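Local atomic coordinates of carboxypeptidase 1 (Deinococcus radiodurans str. R1, PDB entry 5GIV), a protein that probably removes amino acids of many kinds, though not proline, one after another from the C-terminal ends of peptides, as a zinc-dependent M32-family metallocarboxypeptidase. Residues A[163-168]-A[469-474]; A[87-92]-A[284-289]; A[249-252]-A[258-261]; A[209-214]-A[230-235]; A[120-123]-A[129-132]. All coordinates share one frame; numbering follows the deposited sequence.

Contact 1: A[163-168]-A[469-474]; sequences SDEGMT and RWTPGE
Glu165, at the second place of a type II beta turn running from Asp164 to Met167, lies against Thr471 and Pro472, where helix 472-480 begins with a capping box. Most of the van der Waals contact comes from the proline ring. Glu165 sends CG anti to its backbone N (chi1 -175°), and the extended chain that follows crosses the ring at about a right angle. Its carboxylate skirts the ring, with Glu165 OE1 3.6 Å from Pro472 CD, and also comes within 4.0 Å of Thr471 CB. On the backbone side, Pro472 CG rests 3.6 Å from Glu165 O. Proline suits the first turn of a helix, because an N-H there would have no carbonyl of the preceding turn to bond.

No direct hydrogen bond joins the segments; one water does the polar work. It donates to Glu165 O at 2.9 Å and accepts from Gly473 N, also at 2.9 Å, so a first-turn N-H receives an acceptor and the turn is tied to the helix start. Gly166 fits the third place of the turn, where positive phi would jam a side chain against the preceding carbonyl.

The remaining bonds hold each partner in place. Asp164 OD2 accepts from Gly293 N, tying the turn to helix 292-306. In the capping box, Thr471 OG1 accepts from Glu474 N at 3.2 Å. Reciprocally, Thr471 N donates to Glu474 OE1 at 2.9 Å, meeting that oxygen from above the carboxylate plane, 41° out of it.

Contact 2: A[87-92]-A[284-289]; sequences VQVARQ and TPLGGG
Pro285 O is approached by two groups: the methyl Val89 CG1, 3.6 Å away, and Arg468 NH1, which hydrogen-bonds to it. The arginine satisfies the carbonyl, while the valine adds only van der Waals contact beside it. The rest of the contact is apolar. Val89 spreads its two branches over two neighbouring residues. CG1, anti to the backbone N (chi1 166°), packs on Pro285 CB at 3.7 Å, whereas Val89 CG2 takes Leu286 CD2 at 3.6 Å. A beta-branched residue thus presents a broad surface close to its own helix, and one methyl of the leucine is enough to meet it. One residue on, Ala90 CB touches Pro285 CG at 3.8 Å. The small alanine lets the proline ring lie close to the helix backbone, and the two CA atoms stand 5.8 Å apart.

The segment 284-289 is a loop between helices 257-275 and 292-306, and it opens with a type I beta turn from Thr284 to Gly287, closed by Gly287 N to Thr284 O at 3.0 Å. An ST turn reinforces it, Leu286 N donating to Thr284 OG1 at 3.2 Å. Proline, with its fixed phi, fits the second place of such a turn, and this directs its ring at helix 81-99. Gly287 then forms the centre of an inverse gamma turn, from which the glycine run leads on.

Trp17 of helix 8-36 touches both Ala90 and Pro285, and Tyr66 and Leu70 of helix 64-75 also press on Ala90, so the alanine methyl is enclosed by three neighbouring parts of the fold.

Contact 3: A[249-252]-A[258-261]; sequences TTRV and TDAL
Asp259, in the first turn of helix 257-275, has its carboxylate near the guanidinium of Arg251, just past strand 245-250. Any attraction between the charges is probably weak: Asp259 OD2 is 4.1 Å from Arg251 NH2, it stands well out of the guanidinium plane, and the two planar groups are inclined by 52°. The position of that oxygen is somewhat uncertain, and its stronger partner is Lys253, with which it makes a salt bridge. Arg251 bends at its third torsion to bring NH2 near, while its NE is buried without a polar partner in the model.

Ala260 carries most of the packing. With no side chain beyond CB, it allows the helix to come up close to the chain just past the strand, Ala260 CA being 4.7 Å from Val252 CA. Ala260 CA faces Arg251 O at 3.3 Å in a CA-H...O contact, and Ala260 CB fills in beside Val252 CG2 at 3.9 Å. Its carbonyl is met by Thr250, whose OG1 stands opposite the backbone N across the CA–CB bond (chi1 -166°). The bond from Thr250 OG1 to Ala260 O, 3.3 Å, is weak and not settled, for Thr264 OG1 is a further partner of both the hydroxyl and the carbonyl.

Thr250 lies about 6 Å, side chain to side chain, from Glu267, the predicted proton donor/acceptor. Helix 257-275 also bears the zinc ligands His266 and His270 of an HExxH motif, so the contact seats the start of the metal-binding helix against the end of the central strand of the small mixed sheet, with strand 230-232 alongside and helix 207-221 packed on Val252 and Ala260.

Contact 4: A[209-214]-A[230-235]; sequences RQLAFG and QDLTHH
Leu211 and Leu232 both carry CG anti to their carbonyl carbons (chi1 -68° and -67°), and this brings their ends together between helix 207-221 and the edge strand 230-232. Gln230 takes the other course: CG is anti to the backbone N (chi1 -179°) and the chain runs on extended, carrying the amide across to Leu211.

Leu211 CD2 is the meeting point. It lies 4.0 Å from Leu232 CD2 and 4.2 Å from Gln230 NE2, while Leu232 CD2 is also 4.2 Å from Leu211 CD1, so one methyl of the strand leucine nestles against both branches of the helix leucine. The leucine pair crosses at a slant. The backbones stay well apart, the nearest CA atoms, those of Leu211 and Gln230, being 9.1 Å from each other, and long side chains suit the task of spanning that gap. Thr250 and Val252 also touch both leucines, widening this apolar patch, which packs a helix on a three-stranded mixed sheet.

The polar link goes through a water, which accepts from Gln230 NE2 at 2.8 Å and donates to Leu211 O at 2.9 Å. At the other end of the amide, Gln230 OE1 is hydrogen-bonded to Thr264 OG1 of helix 257-275. The Gln230 side chain is about 6 Å from that of Glu267, the predicted proton donor/acceptor, and about 13 Å from the bound zinc.

Chemically, then, the contact is divided: methyl groups pack together at the leucines, which remain partly exposed, whereas beside them each end of the buried amide has a partner, water at NE2 and Thr264 at OE1, which probably favours this rotation of the group.

Contact 5: A[120-123]-A[129-132]; sequences TEAR and GRMV
Arg130 reaches straight across to Glu121 and meets one carboxylate oxygen end-on with both terminal nitrogens. Glu121 OE2 lies in the guanidinium plane, 3.1 Å from Arg130 NH2 and 3.2 Å from Arg130 NH1, forming a forked salt bridge. The two flat groups are far from coplanar, however, with 61° between their planes. NH1 meets the anti lone pair of OE2, the one directed away from OE1, while NH2 comes in from above the carboxylate plane, 45° out of it. Both chains are extended, and the long arginine chain lets the charge arrive while the aliphatic part passes Ala122, with Arg130 CD 4.4 Å from Ala122 CB.

The contact joins two successive helices, 102-122 and 128-147, across the short connection between them, and the salt bridge, with the exposed Glu121 on the surface, accompanies an apolar contact beside it. There Met131 folds back on itself, bent at chi2 (-48°) and again at chi3, and sets its sulfur against the alanine. Met131 SD touches Ala122 CB at 3.5 Å. Behind the sulfur, Met131 CG is 3.7 Å from Ala122 CB. Alanine is small enough to let the helices come near, its CA 6.9 Å from that of Arg130, and the bent thioether lays its sulfur and CG against the methyl.

Ala118, Ser115 and Trp119 of helix 102-122 also touch Met131, as do Leu405 and Tyr411 from loops. Arg123, which follows Ala122, is directed to a different neighbour: its NH2 makes a salt bridge with Asp402 OD1, and its NE donates to Val401 O.

How the contacts relate
From the N terminus the chain first opens contact 2 at helix 81-99. Contact 5, within the span of contact 2, closes a short loop between helices 102-122 and 128-147. Contact 1 opens at 163-168, before contact 4 joins helix 207-221 to strand 230-232 and contact 3 joins strand 245-250 to helix 257-275. These two follow in series, within the spans of both longer contacts, and are coupled through neighbouring strands, Thr250 N to Asp231 O being 3.0 Å. Contact 2 closes at 284-289, tying helix 81-99 to the loop before helix 292-306. Contact 1 closes only at 469-474, tying the turn after helix 155-163 to the start of helix 472-480, so the two cross; they touch where Arg469 CA meets Leu286 CD1.

Contact 1: A[163-168]-A[469-474]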
# COMPACT_ATOMS: atom_id res chain seq x y z
N SER A 163 24.49 7.84 13.02
CA SER A 163 24.40 6.56 12.34
C SER A 163 24.65 5.40 13.31
O SER A 163 23.93 4.41 13.30
CB SER A 163 25.38 6.53 11.16
OG SER A 163 25.54 5.22 10.65
N ASP A 164 25.70 5.50 14.13
CA ASP A 164 26.06 4.42 15.06
C ASP A 164 26.40 5.04 16.41
O ASP A 164 27.52 5.53 16.60
CB ASP A 164 27.20 3.57 14.53
CG ASP A 164 26.83 2.83 13.27
OD1 ASP A 164 27.01 3.39 12.16
OD2 ASP A 164 26.34 1.70 13.39
N GLU A 165 25.45 4.99 17.34
CA GLU A 165 25.67 5.60 18.64
C GLU A 165 26.97 5.11 19.24
O GLU A 165 27.23 3.91 19.32
CB GLU A 165 24.50 5.29 19.58
CG GLU A 165 24.60 6.01 20.91
CD GLU A 165 23.59 5.52 21.92
OE1 GLU A 165 23.01 4.44 21.73
OE2 GLU A 165 23.37 6.22 22.93
N GLY A 166 27.81 6.07 19.66
CA GLY A 166 29.08 5.77 20.26
C GLY A 166 30.24 5.71 19.30
O GLY A 166 31.39 5.73 19.74
N MET A 167 29.97 5.61 18.01
CA MET A 167 31.03 5.57 17.01
C MET A 167 31.58 6.98 16.78
O MET A 167 30.85 7.97 16.84
CB MET A 167 30.51 4.96 15.71
CG MET A 167 31.58 4.61 14.68
SD MET A 167 32.50 3.10 15.09
CE MET A 167 31.17 1.93 15.33
N THR A 168 32.88 7.05 16.51
CA THR A 168 33.56 8.32 16.30
C THR A 168 34.31 8.30 14.97
O THR A 168 34.53 7.25 14.37
CB THR A 168 34.57 8.62 17.41
OG1 THR A 168 35.60 7.64 17.35
CG2 THR A 168 33.89 8.57 18.77
N ARG A 469 17.38 -2.11 23.37
CA ARG A 469 17.58 -2.29 24.81
C ARG A 469 19.03 -2.01 25.23
O ARG A 469 19.28 -1.42 26.28
CB ARG A 469 17.16 -3.70 25.23
CG ARG A 469 17.75 -4.20 26.55
CD ARG A 469 17.03 -3.58 27.71
NE ARG A 469 17.53 -3.99 29.03
CZ ARG A 469 18.52 -3.40 29.68
NH1 ARG A 469 19.18 -2.39 29.13
NH2 ARG A 469 18.87 -3.83 30.88
N TRP A 470 20.00 -2.45 24.43
CA TRP A 470 21.40 -2.18 24.68
C TRP A 470 21.94 -1.18 23.67
O TRP A 470 21.46 -1.11 22.53
CB TRP A 470 22.23 -3.46 24.63
CG TRP A 470 21.72 -4.55 25.54
CD1 TRP A 470 21.09 -5.70 25.18
CD2 TRP A 470 21.82 -4.58 26.97
NE1 TRP A 470 20.78 -6.45 26.29
CE2 TRP A 470 21.22 -5.78 27.41
CE3 TRP A 470 22.35 -3.70 27.92
CZ2 TRP A 470 21.13 -6.12 28.76
CZ3 TRP A 470 22.27 -4.04 29.27
CH2 TRP A 470 21.66 -5.24 29.67
N THR A 471 22.94 -0.39 24.08
CA THR A 471 23.64 0.45 23.12
C THR A 471 24.39 -0.44 22.13
O THR A 471 24.68 -1.60 22.42
CB THR A 471 24.64 1.39 23.80
OG1 THR A 471 25.74 0.64 24.34
CG2 THR A 471 23.96 2.14 24.93
N PRO A 472 24.73 0.09 20.96
CA PRO A 472 25.49 -0.72 19.99
C PRO A 472 26.71 -1.38 20.60
O PRO A 472 26.92 -2.59 20.44
CB PRO A 472 25.83 0.29 18.89
CG PRO A 472 24.71 1.30 18.96
CD PRO A 472 24.38 1.42 20.42
N GLY A 473 27.53 -0.61 21.34
CA GLY A 473 28.71 -1.19 21.94
C GLY A 473 28.38 -2.29 22.93
O GLY A 473 29.05 -3.32 22.98
N GLU A 474 27.35 -2.08 23.75
CA GLU A 474 26.95 -3.10 24.70
C GLU A 474 26.44 -4.36 24.00
O GLU A 474 26.77 -5.48 24.42
CB GLU A 474 25.87 -2.56 25.63
CG GLU A 474 26.35 -1.47 26.57
CD GLU A 474 25.20 -0.73 27.21
OE1 GLU A 474 24.04 -0.89 26.75
OE2 GLU A 474 25.45 0.03 28.17
O HOH W 1 27.55 2.24 21.62

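Contact 2: A[87-92]-A[284-289]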
# COMPACT_ATOMS: atom_id res chain seq x y z
N VAL A 87 12.49 4.47 29.06
CA VAL A 87 12.39 5.88 29.40
C VAL A 87 13.66 6.61 29.00
O VAL A 87 13.60 7.71 28.43
CB VAL A 87 12.10 6.03 30.91
CG1 VAL A 87 12.20 7.48 31.33
CG2 VAL A 87 10.71 5.49 31.21
N GLN A 88 14.82 6.01 29.25
CA GLN A 88 16.07 6.65 28.86
C GLN A 88 16.12 6.85 27.35
O GLN A 88 16.48 7.92 26.86
CB GLN A 88 17.26 5.82 29.34
CG GLN A 88 18.60 6.44 29.03
CD GLN A 88 19.77 5.54 29.40
OE1 GLN A 88 19.81 4.37 29.02
NE2 GLN A 88 20.70 6.09 30.17
N VAL A 89 15.76 5.81 26.59
CA VAL A 89 15.76 5.91 25.14
C VAL A 89 14.73 6.94 24.67
O VAL A 89 15.00 7.75 23.78
CB VAL A 89 15.51 4.53 24.51
CG1 VAL A 89 15.16 4.65 23.03
CG2 VAL A 89 16.75 3.64 24.72
N ALA A 90 13.52 6.91 25.25
CA ALA A 90 12.51 7.89 24.88
C ALA A 90 12.97 9.31 25.16
O ALA A 90 12.72 10.22 24.35
CB ALA A 90 11.20 7.60 25.62
N ARG A 91 13.64 9.54 26.29
CA ARG A 91 14.11 10.88 26.60
C ARG A 91 15.25 11.30 25.68
O ARG A 91 15.34 12.48 25.31
CB ARG A 91 14.56 10.98 28.07
CG ARG A 91 13.51 10.56 29.08
CD ARG A 91 13.32 11.58 30.21
NE ARG A 91 14.44 11.65 31.15
CZ ARG A 91 15.18 12.74 31.37
NH1 ARG A 91 14.91 13.87 30.74
NH2 ARG A 91 16.18 12.69 32.24
N GLN A 92 16.11 10.36 25.29
CA GLN A 92 17.16 10.70 24.33
C GLN A 92 16.56 11.06 22.98
O GLN A 92 17.01 12.02 22.34
CB GLN A 92 18.15 9.55 24.20
CG GLN A 92 18.99 9.33 25.46
CD GLN A 92 19.83 8.05 25.42
OE1 GLN A 92 19.76 7.27 24.46
NE2 GLN A 92 20.59 7.82 26.48
N THR A 284 7.18 0.37 21.31
CA THR A 284 7.89 1.17 22.29
C THR A 284 9.17 1.73 21.69
O THR A 284 9.57 1.33 20.59
CB THR A 284 8.20 0.33 23.54
OG1 THR A 284 9.40 -0.42 23.31
CG2 THR A 284 7.05 -0.62 23.85
N PRO A 285 9.83 2.66 22.37
CA PRO A 285 11.10 3.19 21.84
C PRO A 285 12.19 2.14 21.67
O PRO A 285 13.21 2.43 21.03
CB PRO A 285 11.50 4.24 22.89
CG PRO A 285 10.23 4.62 23.56
CD PRO A 285 9.40 3.36 23.58
N LEU A 286 12.03 0.94 22.23
CA LEU A 286 13.04 -0.09 22.05
C LEU A 286 12.75 -1.00 20.86
O LEU A 286 13.58 -1.85 20.53
CB LEU A 286 13.18 -0.93 23.34
CG LEU A 286 13.52 -0.23 24.67
CD1 LEU A 286 13.81 -1.22 25.80
CD2 LEU A 286 14.66 0.76 24.53
N GLY A 287 11.60 -0.83 20.20
CA GLY A 287 11.17 -1.78 19.18
C GLY A 287 11.68 -1.57 17.77
O GLY A 287 10.89 -1.36 16.84
N GLY A 288 13.00 -1.66 17.58
CA GLY A 288 13.60 -1.51 16.27
C GLY A 288 15.09 -1.78 16.38
O GLY A 288 15.62 -1.99 17.48
N GLY A 289 15.74 -1.80 15.22
CA GLY A 289 17.18 -1.99 15.18
C GLY A 289 17.94 -0.89 15.89
O GLY A 289 17.48 0.25 16.00

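Contact 3: A[249-252]-A[258-261]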
# COMPACT_ATOMS: atom_id res chain seq x y z
N THR A 249 11.82 -5.39 -0.73
CA THR A 249 11.67 -5.27 -2.17
C THR A 249 12.98 -5.69 -2.82
O THR A 249 14.05 -5.59 -2.23
CB THR A 249 11.28 -3.85 -2.60
OG1 THR A 249 12.33 -2.93 -2.26
CG2 THR A 249 9.98 -3.41 -1.93
N THR A 250 12.87 -6.16 -4.06
CA THR A 250 14.01 -6.64 -4.82
C THR A 250 13.89 -6.14 -6.25
O THR A 250 12.88 -5.53 -6.64
CB THR A 250 14.13 -8.17 -4.76
OG1 THR A 250 15.42 -8.58 -5.22
CG2 THR A 250 13.03 -8.83 -5.61
N ARG A 251 14.93 -6.39 -7.04
CA ARG A 251 15.00 -5.98 -8.43
C ARG A 251 15.54 -7.13 -9.26
O ARG A 251 16.54 -7.74 -8.88
CB ARG A 251 15.88 -4.74 -8.58
CG ARG A 251 16.40 -4.49 -9.96
CD ARG A 251 17.57 -3.53 -9.86
NE ARG A 251 18.65 -4.07 -9.03
CZ ARG A 251 19.53 -3.32 -8.37
NH1 ARG A 251 19.46 -1.99 -8.43
NH2 ARG A 251 20.49 -3.90 -7.65
N VAL A 252 14.88 -7.44 -10.37
CA VAL A 252 15.17 -8.64 -11.14
C VAL A 252 15.76 -8.26 -12.49
O VAL A 252 15.18 -7.43 -13.21
CB VAL A 252 13.92 -9.51 -11.33
CG1 VAL A 252 14.29 -10.83 -12.02
CG2 VAL A 252 13.26 -9.76 -9.99
N THR A 258 22.13 -13.37 -10.35
CA THR A 258 22.73 -13.08 -9.05
C THR A 258 22.21 -11.78 -8.46
O THR A 258 22.19 -11.63 -7.24
CB THR A 258 24.26 -13.02 -9.16
OG1 THR A 258 24.64 -11.90 -9.97
CG2 THR A 258 24.82 -14.29 -9.77
N ASP A 259 21.75 -10.84 -9.29
CA ASP A 259 21.26 -9.57 -8.78
C ASP A 259 20.03 -9.75 -7.89
O ASP A 259 20.03 -9.35 -6.72
CB ASP A 259 20.93 -8.62 -9.94
CG ASP A 259 22.12 -7.78 -10.36
OD1 ASP A 259 23.22 -8.35 -10.59
OD2 ASP A 259 21.95 -6.54 -10.45
N ALA A 260 18.96 -10.33 -8.44
CA ALA A 260 17.74 -10.52 -7.66
C ALA A 260 17.99 -11.40 -6.45
O ALA A 260 17.56 -11.08 -5.33
CB ALA A 260 16.64 -11.13 -8.54
N LEU A 261 18.71 -12.51 -6.63
CA LEU A 261 18.92 -13.42 -5.52
C LEU A 261 19.58 -12.71 -4.34
O LEU A 261 19.10 -12.79 -3.20
CB LEU A 261 19.75 -14.63 -5.97
CG LEU A 261 20.12 -15.54 -4.80
CD1 LEU A 261 18.85 -15.94 -4.08
CD2 LEU A 261 20.87 -16.78 -5.30

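Contact 4: A[209-214]-A[230-235]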
# COMPACT_ATOMS: atom_id res chain seq x y z
N ARG A 209 10.60 -17.18 -12.12
CA ARG A 209 11.32 -18.23 -11.42
C ARG A 209 12.33 -17.68 -10.42
O ARG A 209 12.49 -18.23 -9.33
CB ARG A 209 12.02 -19.15 -12.41
CG ARG A 209 11.11 -20.14 -13.05
CD ARG A 209 11.80 -20.90 -14.14
NE ARG A 209 10.94 -21.99 -14.57
CZ ARG A 209 10.11 -21.92 -15.60
NH1 ARG A 209 10.03 -20.81 -16.33
NH2 ARG A 209 9.35 -22.98 -15.88
N GLN A 210 13.01 -16.58 -10.78
CA GLN A 210 13.97 -15.99 -9.85
C GLN A 210 13.29 -15.60 -8.55
O GLN A 210 13.77 -15.93 -7.46
CB GLN A 210 14.64 -14.78 -10.49
CG GLN A 210 15.62 -15.09 -11.61
CD GLN A 210 16.46 -13.87 -11.96
OE1 GLN A 210 16.98 -13.19 -11.07
NE2 GLN A 210 16.59 -13.58 -13.24
N LEU A 211 12.14 -14.92 -8.64
CA LEU A 211 11.45 -14.52 -7.42
C LEU A 211 11.02 -15.74 -6.62
O LEU A 211 11.17 -15.77 -5.39
CB LEU A 211 10.24 -13.65 -7.76
CG LEU A 211 10.60 -12.28 -8.33
CD1 LEU A 211 9.37 -11.55 -8.88
CD2 LEU A 211 11.28 -11.48 -7.24
N ALA A 212 10.50 -16.77 -7.30
CA ALA A 212 10.04 -17.96 -6.59
C ALA A 212 11.20 -18.62 -5.85
O ALA A 212 11.07 -18.99 -4.68
CB ALA A 212 9.39 -18.95 -7.56
N PHE A 213 12.34 -18.76 -6.52
CA PHE A 213 13.49 -19.34 -5.86
C PHE A 213 13.94 -18.50 -4.67
O PHE A 213 14.21 -19.03 -3.58
CB PHE A 213 14.63 -19.52 -6.86
CG PHE A 213 15.91 -19.99 -6.23
CD1 PHE A 213 16.15 -21.34 -6.04
CD2 PHE A 213 16.87 -19.08 -5.82
CE1 PHE A 213 17.32 -21.77 -5.46
CE2 PHE A 213 18.05 -19.51 -5.25
CZ PHE A 213 18.27 -20.86 -5.06
N GLY A 214 14.01 -17.18 -4.85
CA GLY A 214 14.46 -16.32 -3.76
C GLY A 214 13.57 -16.40 -2.54
O GLY A 214 14.05 -16.32 -1.40
N GLN A 230 7.29 -9.41 -0.13
CA GLN A 230 8.29 -8.87 -1.04
C GLN A 230 7.60 -8.36 -2.31
O GLN A 230 6.63 -8.96 -2.77
CB GLN A 230 9.35 -9.93 -1.42
CG GLN A 230 10.44 -9.39 -2.36
CD GLN A 230 11.53 -10.42 -2.70
OE1 GLN A 230 12.72 -10.12 -2.61
NE2 GLN A 230 11.12 -11.62 -3.09
N ASP A 231 8.12 -7.27 -2.86
CA ASP A 231 7.63 -6.72 -4.12
C ASP A 231 8.81 -6.20 -4.93
O ASP A 231 9.94 -6.13 -4.44
CB ASP A 231 6.60 -5.61 -3.90
CG ASP A 231 5.36 -6.10 -3.17
OD1 ASP A 231 4.46 -6.64 -3.85
OD2 ASP A 231 5.28 -5.96 -1.93
N LEU A 232 8.54 -5.82 -6.18
CA LEU A 232 9.55 -5.31 -7.09
C LEU A 232 9.59 -3.79 -7.07
O LEU A 232 8.54 -3.14 -7.08
CB LEU A 232 9.29 -5.79 -8.52
CG LEU A 232 9.44 -7.28 -8.79
CD1 LEU A 232 9.17 -7.58 -10.25
CD2 LEU A 232 10.86 -7.67 -8.46
N THR A 233 10.79 -3.23 -7.03
CA THR A 233 10.97 -1.79 -7.12
C THR A 233 12.25 -1.49 -7.88
O THR A 233 13.00 -2.40 -8.26
CB THR A 233 10.98 -1.12 -5.74
OG1 THR A 233 12.11 -1.58 -4.99
CG2 THR A 233 9.70 -1.41 -4.99
N HIS A 234 12.51 -0.20 -8.11
CA HIS A 234 13.74 0.19 -8.78
C HIS A 234 14.94 -0.09 -7.89
O HIS A 234 15.99 -0.55 -8.37
CB HIS A 234 13.66 1.68 -9.14
CG HIS A 234 14.73 2.15 -10.09
ND1 HIS A 234 15.50 1.29 -10.84
CD2 HIS A 234 15.13 3.40 -10.42
CE1 HIS A 234 16.33 1.98 -11.59
NE2 HIS A 234 16.14 3.27 -11.36
N HIS A 235 14.81 0.15 -6.58
CA HIS A 235 15.88 -0.05 -5.62
C HIS A 235 15.43 -0.95 -4.47
O HIS A 235 14.45 -0.62 -3.78
CB HIS A 235 16.39 1.29 -5.10
CG HIS A 235 16.91 2.18 -6.17
ND1 HIS A 235 18.13 1.96 -6.80
CD2 HIS A 235 16.38 3.27 -6.77
CE1 HIS A 235 18.32 2.89 -7.71
NE2 HIS A 235 17.28 3.70 -7.72
O HOH W 2 12.69 -13.61 -4.18

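Contact 5: A[120-123]-A[129-132]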
# COMPACT_ATOMS: atom_id res chain seq x y z
N THR A 120 16.91 13.20 -9.70
CA THR A 120 16.33 12.15 -10.54
C THR A 120 16.36 12.52 -12.01
O THR A 120 16.31 11.62 -12.86
CB THR A 120 14.90 11.84 -10.10
OG1 THR A 120 14.10 13.01 -10.27
CG2 THR A 120 14.88 11.43 -8.64
N GLU A 121 16.47 13.80 -12.33
CA GLU A 121 16.61 14.25 -13.71
C GLU A 121 18.06 14.54 -14.08
O GLU A 121 18.48 14.22 -15.19
CB GLU A 121 15.77 15.51 -13.96
CG GLU A 121 14.32 15.43 -13.49
CD GLU A 121 13.57 16.74 -13.72
OE1 GLU A 121 12.33 16.76 -13.52
OE2 GLU A 121 14.22 17.76 -14.05
N ALA A 122 18.82 15.13 -13.15
CA ALA A 122 20.18 15.56 -13.47
C ALA A 122 21.13 14.38 -13.65
O ALA A 122 22.06 14.46 -14.46
CB ALA A 122 20.70 16.49 -12.37
N ARG A 123 20.93 13.28 -12.92
CA ARG A 123 21.86 12.16 -13.07
C ARG A 123 21.83 11.59 -14.48
O ARG A 123 22.86 11.64 -15.18
CB ARG A 123 21.60 11.07 -12.02
CG ARG A 123 22.57 9.91 -12.19
CD ARG A 123 22.32 8.73 -11.26
NE ARG A 123 23.40 7.75 -11.43
CZ ARG A 123 23.36 6.50 -10.98
NH1 ARG A 123 22.30 6.05 -10.34
NH2 ARG A 123 24.40 5.69 -11.19
N GLY A 129 26.56 20.18 -12.93
CA GLY A 129 26.51 21.62 -12.72
C GLY A 129 25.18 22.10 -12.18
O GLY A 129 25.12 23.06 -11.41
N ARG A 130 24.09 21.43 -12.55
CA ARG A 130 22.79 21.81 -12.01
C ARG A 130 22.66 21.49 -10.53
O ARG A 130 22.01 22.23 -9.79
CB ARG A 130 21.67 21.13 -12.80
CG ARG A 130 20.27 21.34 -12.25
CD ARG A 130 19.27 20.54 -13.07
NE ARG A 130 17.90 20.61 -12.56
CZ ARG A 130 16.89 19.88 -13.06
NH1 ARG A 130 17.11 19.04 -14.07
NH2 ARG A 130 15.68 19.98 -12.54
N MET A 131 23.28 20.39 -10.07
CA MET A 131 23.14 20.00 -8.68
C MET A 131 24.07 20.77 -7.75
O MET A 131 23.84 20.77 -6.53
CB MET A 131 23.41 18.50 -8.52
CG MET A 131 22.50 17.63 -9.37
SD MET A 131 20.76 18.08 -9.24
CE MET A 131 20.47 17.96 -7.47
N VAL A 132 25.10 21.44 -8.28
CA VAL A 132 26.06 22.13 -7.41
C VAL A 132 25.37 23.06 -6.43
O VAL A 132 25.66 22.97 -5.22
CB VAL A 132 27.13 22.84 -8.25
CG1 VAL A 132 27.94 23.77 -7.38
CG2 VAL A 132 28.04 21.82 -8.93